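Local coordinates for protein beta-1,4-mannanase (Cryptopygus antarcticus, PDB 4OOU) that hydrolyses the beta-1,4-linked backbone of mannans at internal sites, releasing short manno-oligosaccharides, and acts as a secreted monomeric enzyme of glycoside hydrolase family 5, at residues Ser20-Lys24 / Lys168-Ser172; Ser194-Thr198 / Met215-Leu219; Asn124-Ile128 / Pro171-Glu177. All coordinates share one frame; numbering follows the deposited sequence.

Contact 1 (Ser20-Lys24 / Lys168-Ser172)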
loop_
_atom_site.group_PDB
_atom_site.type_symbol
_atom_site.label_atom_id
_atom_site.label_comp_id
_atom_site.label_asym_id
_atom_site.label_seq_id
_atom_site.Cartn_x
_atom_site.Cartn_y
_atom_site.Cartn_z
ATOM N N SER A 20 -11.117 17.492 12.824
ATOM C CA SER A 20 -9.979 17.627 11.873
ATOM C C SER A 20 -10.190 16.836 10.551
ATOM O O SER A 20 -11.013 15.899 10.463
ATOM C CB SER A 20 -8.641 17.267 12.575
ATOM O OG SER A 20 -8.575 15.960 13.157
ATOM N N GLU A 21 -9.438 17.234 9.527
ATOM C CA GLU A 21 -9.533 16.645 8.196
ATOM C C GLU A 21 -8.549 15.492 7.979
ATOM O O GLU A 21 -7.378 15.572 8.367
ATOM C CB GLU A 21 -9.321 17.723 7.141
ATOM C CG GLU A 21 -10.539 18.604 6.917
ATOM C CD GLU A 21 -11.686 17.779 6.374
ATOM O OE1 GLU A 21 -11.455 17.072 5.342
ATOM O OE2 GLU A 21 -12.780 17.801 6.999
ATOM N N PHE A 22 -9.051 14.418 7.369
ATOM C CA PHE A 22 -8.244 13.284 6.954
ATOM C C PHE A 22 -8.364 13.165 5.459
ATOM O O PHE A 22 -9.220 13.779 4.865
ATOM C CB PHE A 22 -8.734 11.995 7.610
ATOM C CG PHE A 22 -8.722 12.049 9.111
ATOM C CD1 PHE A 22 -9.799 12.624 9.815
ATOM C CD2 PHE A 22 -7.634 11.557 9.829
ATOM C CE1 PHE A 22 -9.788 12.701 11.208
ATOM C CE2 PHE A 22 -7.609 11.639 11.209
ATOM C CZ PHE A 22 -8.689 12.204 11.900
ATOM N N LEU A 23 -7.469 12.399 4.860
ATOM C CA LEU A 23 -7.560 12.052 3.432
ATOM C C LEU A 23 -8.760 11.142 3.245
ATOM O O LEU A 23 -8.869 10.150 3.953
ATOM C CB LEU A 23 -6.285 11.302 3.011
ATOM C CG LEU A 23 -5.659 11.413 1.624
ATOM C CD1 LEU A 23 -5.598 10.055 0.924
ATOM C CD2 LEU A 23 -6.293 12.474 0.763
ATOM N N LYS A 24 -9.662 11.488 2.327
ATOM C CA LYS A 24 -10.830 10.645 2.007
ATOM C C LYS A 24 -10.633 10.121 0.594
ATOM O O LYS A 24 -9.721 10.564 -0.104
ATOM C CB LYS A 24 -12.148 11.419 2.083
ATOM C CG LYS A 24 -12.178 12.478 3.181
ATOM C CD LYS A 24 -13.506 13.234 3.268
ATOM C CE LYS A 24 -14.356 12.772 4.456
ATOM N NZ LYS A 24 -15.581 13.605 4.610
ATOM N N LYS A 168 -5.838 6.173 14.745
ATOM C CA LYS A 168 -6.909 6.671 13.894
ATOM C C LYS A 168 -7.237 8.152 14.078
ATOM O O LYS A 168 -8.071 8.692 13.390
ATOM C CB LYS A 168 -8.172 5.871 14.160
ATOM C CG LYS A 168 -8.701 6.050 15.562
ATOM C CD LYS A 168 -10.102 5.486 15.663
ATOM C CE LYS A 168 -10.713 5.776 17.028
ATOM N NZ LYS A 168 -11.785 4.786 17.296
ATOM N N SER A 169 -6.626 8.811 15.035
ATOM C CA SER A 169 -6.865 10.229 15.214
ATOM C C SER A 169 -5.716 10.995 14.575
ATOM O O SER A 169 -5.583 12.199 14.765
ATOM C CB SER A 169 -6.956 10.555 16.701
ATOM O OG SER A 169 -5.826 10.029 17.383
ATOM N N LYS A 170 -4.897 10.288 13.803
ATOM C CA LYS A 170 -3.654 10.840 13.276
ATOM C C LYS A 170 -3.790 11.169 11.783
ATOM O O LYS A 170 -3.791 10.282 10.916
ATOM C CB LYS A 170 -2.487 9.884 13.596
ATOM C CG LYS A 170 -1.569 10.434 14.671
ATOM C CD LYS A 170 -1.348 9.486 15.821
ATOM C CE LYS A 170 -0.477 10.167 16.868
ATOM N NZ LYS A 170 -0.783 9.784 18.269
ATOM N N PRO A 171 -3.957 12.461 11.476
ATOM C CA PRO A 171 -4.335 12.817 10.103
ATOM C C PRO A 171 -3.267 12.456 9.079
ATOM O O PRO A 171 -3.575 12.243 7.903
ATOM C CB PRO A 171 -4.514 14.339 10.183
ATOM C CG PRO A 171 -4.821 14.604 11.619
ATOM C CD PRO A 171 -3.929 13.651 12.350
ATOM N N SER A 172 -2.035 12.390 9.573
ATOM C CA SER A 172 -0.885 11.935 8.844
ATOM C C SER A 172 -1.014 10.498 8.285
ATOM O O SER A 172 -0.292 10.136 7.343
ATOM C CB SER A 172 0.328 12.009 9.752
ATOM O OG SER A 172 1.383 12.547 8.993
#
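Phe22 reaches across to the loop 168-172 and meets Pro171 through ring atoms CD2 and CE2. The apolar contact centres on this pair. Ring atom CD2 of Phe22 lies 3.5 Å from CA of Pro171, and CE2 of Phe22 is 4.1 Å from CG of Pro171. CG of Phe22 stands anti to its own carbonyl carbon (chi1 -58°), which swings the ring over toward the loop. A second group of contacts is between the ring and main-chain atoms. Ser169 C sits at the ring edge, near its plane, 3.9 Å from Phe22 CE2. Lys168 O comes to 3.7 Å from the same CE2 of Phe22, at an oblique angle. The pyrrolidine ring has its own main-chain neighbour, with CB of Pro171 3.6 Å from Glu21 O. Two backbone oxygens at the contact are bonded by residues outside the two segments. Lys168 O accepts a hydrogen bond from Lys235, which also makes a cation-pi contact with Phe22. Glu21 O bonds to the hydroxyl of Tyr32. The join between the N-terminal segment and the loop before strand 173-177 therefore depends on shape and van der Waals packing, with polar bonding supplied by neighbours.

Contact 2 (Ser194-Thr198 / Met215-Leu219)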
loop_
_atom_site.group_PDB
_atom_site.type_symbol
_atom_site.label_atom_id
_atom_site.label_comp_id
_atom_site.label_asym_id
_atom_site.label_seq_id
_atom_site.Cartn_x
_atom_site.Cartn_y
_atom_site.Cartn_z
ATOM N N SER A 194 -15.086 -16.537 -10.781
ATOM C CA SER A 194 -13.947 -15.928 -11.471
ATOM C C SER A 194 -13.145 -14.911 -10.635
ATOM O O SER A 194 -12.020 -14.563 -11.022
ATOM C CB SER A 194 -14.398 -15.308 -12.785
ATOM O OG SER A 194 -15.112 -14.121 -12.542
ATOM N N CYS A 195 -13.723 -14.434 -9.525
ATOM C CA CYS A 195 -12.936 -13.932 -8.400
ATOM C C CYS A 195 -11.802 -14.847 -7.916
ATOM O O CYS A 195 -10.830 -14.331 -7.339
ATOM C CB CYS A 195 -13.791 -13.686 -7.155
ATOM S SG CYS A 195 -15.059 -12.440 -7.342
ATOM N N TYR A 196 -11.948 -16.172 -8.062
ATOM C CA TYR A 196 -10.920 -17.129 -7.607
ATOM C C TYR A 196 -10.109 -17.764 -8.766
ATOM O O TYR A 196 -9.019 -18.273 -8.542
ATOM C CB TYR A 196 -11.531 -18.206 -6.679
ATOM C CG TYR A 196 -12.436 -17.674 -5.558
ATOM C CD1 TYR A 196 -12.161 -16.454 -4.921
ATOM C CD2 TYR A 196 -13.583 -18.382 -5.146
ATOM C CE1 TYR A 196 -13.003 -15.957 -3.918
ATOM C CE2 TYR A 196 -14.420 -17.901 -4.134
ATOM C CZ TYR A 196 -14.124 -16.684 -3.520
ATOM O OH TYR A 196 -14.918 -16.166 -2.511
ATOM N N ASP A 197 -10.603 -17.725 -10.002
ATOM C CA ASP A 197 -9.875 -18.376 -11.102
ATOM C C ASP A 197 -8.631 -17.577 -11.456
ATOM O O ASP A 197 -8.746 -16.407 -11.783
ATOM C CB ASP A 197 -10.761 -18.519 -12.349
ATOM C CG ASP A 197 -10.069 -19.287 -13.480
ATOM O OD1 ASP A 197 -9.155 -18.738 -14.139
ATOM O OD2 ASP A 197 -10.458 -20.447 -13.718
ATOM N N THR A 198 -7.463 -18.205 -11.412
ATOM C CA THR A 198 -6.197 -17.503 -11.644
ATOM C C THR A 198 -5.304 -18.307 -12.604
ATOM O O THR A 198 -4.057 -18.282 -12.549
ATOM C CB THR A 198 -5.462 -17.219 -10.303
ATOM O OG1 THR A 198 -5.155 -18.425 -9.583
ATOM C CG2 THR A 198 -6.307 -16.327 -9.378
ATOM N N MET A 215 -6.361 -17.869 -4.176
ATOM C CA MET A 215 -7.004 -16.574 -4.175
ATOM C C MET A 215 -8.086 -16.516 -3.128
ATOM O O MET A 215 -8.247 -15.490 -2.467
ATOM C CB MET A 215 -7.613 -16.269 -5.524
ATOM C CG MET A 215 -7.945 -14.806 -5.703
ATOM S SD MET A 215 -6.462 -13.871 -6.040
ATOM C CE MET A 215 -6.724 -12.598 -4.820
ATOM N N LYS A 216 -8.831 -17.605 -2.964
ATOM C CA LYS A 216 -9.907 -17.585 -1.992
ATOM C C LYS A 216 -9.393 -17.221 -0.597
ATOM O O LYS A 216 -9.990 -16.388 0.077
ATOM C CB LYS A 216 -10.687 -18.907 -1.936
ATOM C CG LYS A 216 -11.787 -18.845 -0.866
ATOM C CD LYS A 216 -12.841 -19.938 -0.945
ATOM C CE LYS A 216 -14.007 -19.533 -0.059
ATOM N NZ LYS A 216 -15.009 -20.614 0.062
ATOM N N GLN A 217 -8.311 -17.851 -0.152
ATOM C CA GLN A 217 -7.788 -17.551 1.183
ATOM C C GLN A 217 -7.207 -16.158 1.223
ATOM O O GLN A 217 -7.495 -15.392 2.160
ATOM C CB GLN A 217 -6.763 -18.569 1.648
ATOM C CG GLN A 217 -7.320 -19.982 1.736
ATOM C CD GLN A 217 -8.561 -20.051 2.592
ATOM O OE1 GLN A 217 -8.536 -19.718 3.782
ATOM N NE2 GLN A 217 -9.673 -20.470 1.983
ATOM N N ILE A 218 -6.434 -15.801 0.199
ATOM C CA ILE A 218 -5.956 -14.410 0.085
ATOM C C ILE A 218 -7.080 -13.405 0.325
ATOM O O ILE A 218 -6.960 -12.551 1.197
ATOM C CB ILE A 218 -5.307 -14.074 -1.278
ATOM C CG1 ILE A 218 -3.962 -14.817 -1.440
ATOM C CG2 ILE A 218 -5.128 -12.557 -1.390
ATOM C CD1 ILE A 218 -3.295 -14.657 -2.782
ATOM N N LEU A 219 -8.158 -13.523 -0.451
ATOM C CA LEU A 219 -9.268 -12.551 -0.432
ATOM C C LEU A 219 -10.066 -12.589 0.847
ATOM O O LEU A 219 -10.543 -11.544 1.293
ATOM C CB LEU A 219 -10.236 -12.780 -1.616
ATOM C CG LEU A 219 -9.649 -12.508 -3.004
ATOM C CD1 LEU A 219 -10.621 -12.926 -4.088
ATOM C CD2 LEU A 219 -9.287 -11.036 -3.128
#
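Tyr196 lays one face of its ring against Lys216, at the start of helix 215-232. CB of Lys216 stands 4.1 Å from the ring centroid and only 7° off the normal, a CH-pi contact. The lysine chain has CG anti to its backbone N (chi1 178°) and runs on extended across the ring, with CD of Lys216 4.1 Å from CE2 of Tyr196. Leu219, one turn later, meets the edge of the same ring, with its CD1 3.9 Å from CE1 of Tyr196. That methyl also packs 3.5 Å from Cys195 O. CG of Met215 approaches Cys195 O at 3.4 Å. Further along the loop, CG2 of Thr198 rests 4.1 Å from CB of Met215. The helix turn is closed by Leu219 N bonding to Met215 O at 2.8 Å. The disulfide from Cys195 to Cys262 ties the loop to helix 260-267. At its other end OG1 of Thr198 bonds to the backbone N of Gly189, near the substrate-binding Gln187. The contact thus places the long loop after strand 179-180 against the first turn of helix 215-232, while helix 260-267 touches both Tyr196 and Leu219 through Ala266.

Contact 3 (Asn124-Ile128 / Pro171-Glu177)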
loop_
_atom_site.group_PDB
_atom_site.type_symbol
_atom_site.label_atom_id
_atom_site.label_comp_id
_atom_site.label_asym_id
_atom_site.label_seq_id
_atom_site.Cartn_x
_atom_site.Cartn_y
_atom_site.Cartn_z
ATOM N N ASN A 124 4.103 17.789 6.725
ATOM C CA ASN A 124 3.042 17.664 5.757
ATOM C C ASN A 124 3.268 16.497 4.791
ATOM O O ASN A 124 3.263 16.651 3.555
ATOM C CB ASN A 124 2.823 18.984 5.038
ATOM C CG ASN A 124 2.204 20.052 5.955
ATOM O OD1 ASN A 124 1.287 19.786 6.762
ATOM N ND2 ASN A 124 2.717 21.261 5.838
ATOM N N VAL A 125 3.463 15.330 5.398
ATOM C CA VAL A 125 3.523 14.068 4.671
ATOM C C VAL A 125 2.595 12.979 5.219
ATOM O O VAL A 125 2.536 12.694 6.391
ATOM C CB VAL A 125 4.943 13.496 4.656
ATOM C CG1 VAL A 125 4.947 12.094 4.084
ATOM C CG2 VAL A 125 5.844 14.404 3.861
ATOM N N PHE A 126 1.936 12.339 4.289
ATOM C CA PHE A 126 1.071 11.262 4.525
ATOM C C PHE A 126 1.824 9.949 4.529
ATOM O O PHE A 126 2.752 9.705 3.708
ATOM C CB PHE A 126 0.067 11.224 3.370
ATOM C CG PHE A 126 -1.055 12.218 3.490
ATOM C CD1 PHE A 126 -1.985 12.121 4.552
ATOM C CD2 PHE A 126 -1.224 13.199 2.524
ATOM C CE1 PHE A 126 -3.046 13.020 4.639
ATOM C CE2 PHE A 126 -2.259 14.106 2.611
ATOM C CZ PHE A 126 -3.185 14.023 3.672
ATOM N N LEU A 127 1.376 9.059 5.406
ATOM C CA LEU A 127 1.928 7.729 5.445
ATOM C C LEU A 127 0.936 6.699 4.951
ATOM O O LEU A 127 -0.252 6.793 5.202
ATOM C CB LEU A 127 2.360 7.398 6.866
ATOM C CG LEU A 127 3.616 8.098 7.358
ATOM C CD1 LEU A 127 4.208 7.337 8.542
ATOM C CD2 LEU A 127 4.658 8.224 6.251
ATOM N N ILE A 128 1.431 5.722 4.223
ATOM C CA ILE A 128 0.666 4.522 3.980
ATOM C C ILE A 128 1.415 3.437 4.722
ATOM O O ILE A 128 2.616 3.234 4.524
ATOM C CB ILE A 128 0.532 4.187 2.496
ATOM C CG1 ILE A 128 -0.333 5.231 1.785
ATOM C CG2 ILE A 128 -0.071 2.783 2.323
ATOM C CD1 ILE A 128 -0.209 5.193 0.269
ATOM N N PRO A 171 -3.957 12.461 11.476
ATOM C CA PRO A 171 -4.335 12.817 10.103
ATOM C C PRO A 171 -3.267 12.456 9.079
ATOM O O PRO A 171 -3.575 12.243 7.903
ATOM C CB PRO A 171 -4.514 14.339 10.183
ATOM C CG PRO A 171 -4.821 14.604 11.619
ATOM C CD PRO A 171 -3.929 13.651 12.350
ATOM N N SER A 172 -2.035 12.390 9.573
ATOM C CA SER A 172 -0.885 11.935 8.844
ATOM C C SER A 172 -1.014 10.498 8.285
ATOM O O SER A 172 -0.292 10.136 7.343
ATOM C CB SER A 172 0.328 12.009 9.752
ATOM O OG SER A 172 1.383 12.547 8.993
ATOM N N LEU A 173 -1.898 9.692 8.876
ATOM C CA LEU A 173 -2.102 8.315 8.437
ATOM C C LEU A 173 -3.113 8.297 7.328
ATOM O O LEU A 173 -4.320 8.303 7.565
ATOM C CB LEU A 173 -2.571 7.423 9.584
ATOM C CG LEU A 173 -2.742 5.907 9.361
ATOM C CD1 LEU A 173 -1.586 5.301 8.601
ATOM C CD2 LEU A 173 -2.866 5.211 10.691
ATOM N N ALA A 174 -2.610 8.290 6.102
ATOM C CA ALA A 174 -3.466 8.323 4.947
ATOM C C ALA A 174 -4.246 7.020 4.765
ATOM O O ALA A 174 -5.430 7.046 4.543
ATOM C CB ALA A 174 -2.635 8.632 3.707
ATOM N N ALA A 175 -3.569 5.885 4.856
ATOM C CA ALA A 175 -4.197 4.576 4.546
ATOM C C ALA A 175 -3.440 3.379 5.114
ATOM O O ALA A 175 -2.223 3.431 5.370
ATOM C CB ALA A 175 -4.315 4.417 3.053
ATOM N N TRP A 176 -4.171 2.287 5.293
ATOM C CA TRP A 176 -3.568 1.007 5.673
ATOM C C TRP A 176 -3.562 0.112 4.457
ATOM O O TRP A 176 -4.541 0.052 3.724
ATOM C CB TRP A 176 -4.386 0.324 6.769
ATOM C CG TRP A 176 -4.659 1.195 7.942
ATOM C CD1 TRP A 176 -5.539 2.250 8.008
ATOM C CD2 TRP A 176 -4.040 1.113 9.213
ATOM N NE1 TRP A 176 -5.497 2.830 9.248
ATOM C CE2 TRP A 176 -4.583 2.154 10.011
ATOM C CE3 TRP A 176 -3.063 0.278 9.759
ATOM C CZ2 TRP A 176 -4.214 2.345 11.341
ATOM C CZ3 TRP A 176 -2.684 0.474 11.059
ATOM C CH2 TRP A 176 -3.270 1.497 11.848
ATOM N N GLU A 177 -2.468 -0.604 4.249
ATOM C CA GLU A 177 -2.415 -1.608 3.194
ATOM C C GLU A 177 -2.260 -2.987 3.800
ATOM O O GLU A 177 -1.288 -3.311 4.500
ATOM C CB GLU A 177 -1.284 -1.321 2.237
ATOM C CG GLU A 177 -1.180 -2.325 1.131
ATOM C CD GLU A 177 -0.189 -1.925 0.054
ATOM O OE1 GLU A 177 0.171 -0.720 -0.044
ATOM O OE2 GLU A 177 0.223 -2.860 -0.684
#
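Strands 126-128 and 173-177 run parallel, their axes 12° apart and 4.6 Å at closest approach. Leu127 N donates to Ser172 O at 2.8 Å, almost straight on to the carbonyl. Leu127 O faces the same strand and takes Ala174 N at 2.9 Å, in the carbonyl plane, and a weak bond from Ala175 N. Leu127 pairs with Leu173 but Ile128 with Ala175. The register slips by one residue, a beta bulge at Ala174. These are neighbouring strands of the TIM barrel; the chain between them runs through helices 140-145 and 149-167, a beta-alpha-beta crossover. OG of Ser172 bonds to Val125 O at 2.8 Å, tilted 22° from the carbonyl plane. It also makes a weak bond to Leu117 O in helix 109-122. With an alanine here the hydroxyl goes, and Val125 O would probably lose its mate and the loop this weak tie to the helix. At the bulge, Ala174 turns its methyl toward Phe126 and comes within 3.6 Å of its CD1. CG of Phe126 lies anti to its carbonyl carbon (chi1 -80°), which brings the ring edge to Pro171 O, 3.4 Å from CE1. Ile128 packs beside Ala175, its CG1 4.3 Å from CB of Ala175. At the strand end, Glu177 extends its carboxylate past CG2 of Ile128 to a salt bridge with Arg81 and a bond from Gln278, close to the substrate-binding Asn180.

How the contacts relate
Contacts 1 and 3 share Pro171 and Ser172, and their centres are 8 Å apart. They also touch directly, CB of Leu23 lying 4.0 Å from CE1 of Phe126. The loop 168-172 thus packs on the N-terminal segment and then leads into the barrel strand. Contact 3 is buried and relies on main-chain hydrogen bonds. Contact 1 lies at the surface and is mostly ring packing. Contact 2 is partly buried and sits on the other side of the chain's centre from contact 3, about 11 Å away at nearest atoms. It joins a loop to a helix by CH-pi and apolar contacts, with a disulfide tying the loop to its surroundings.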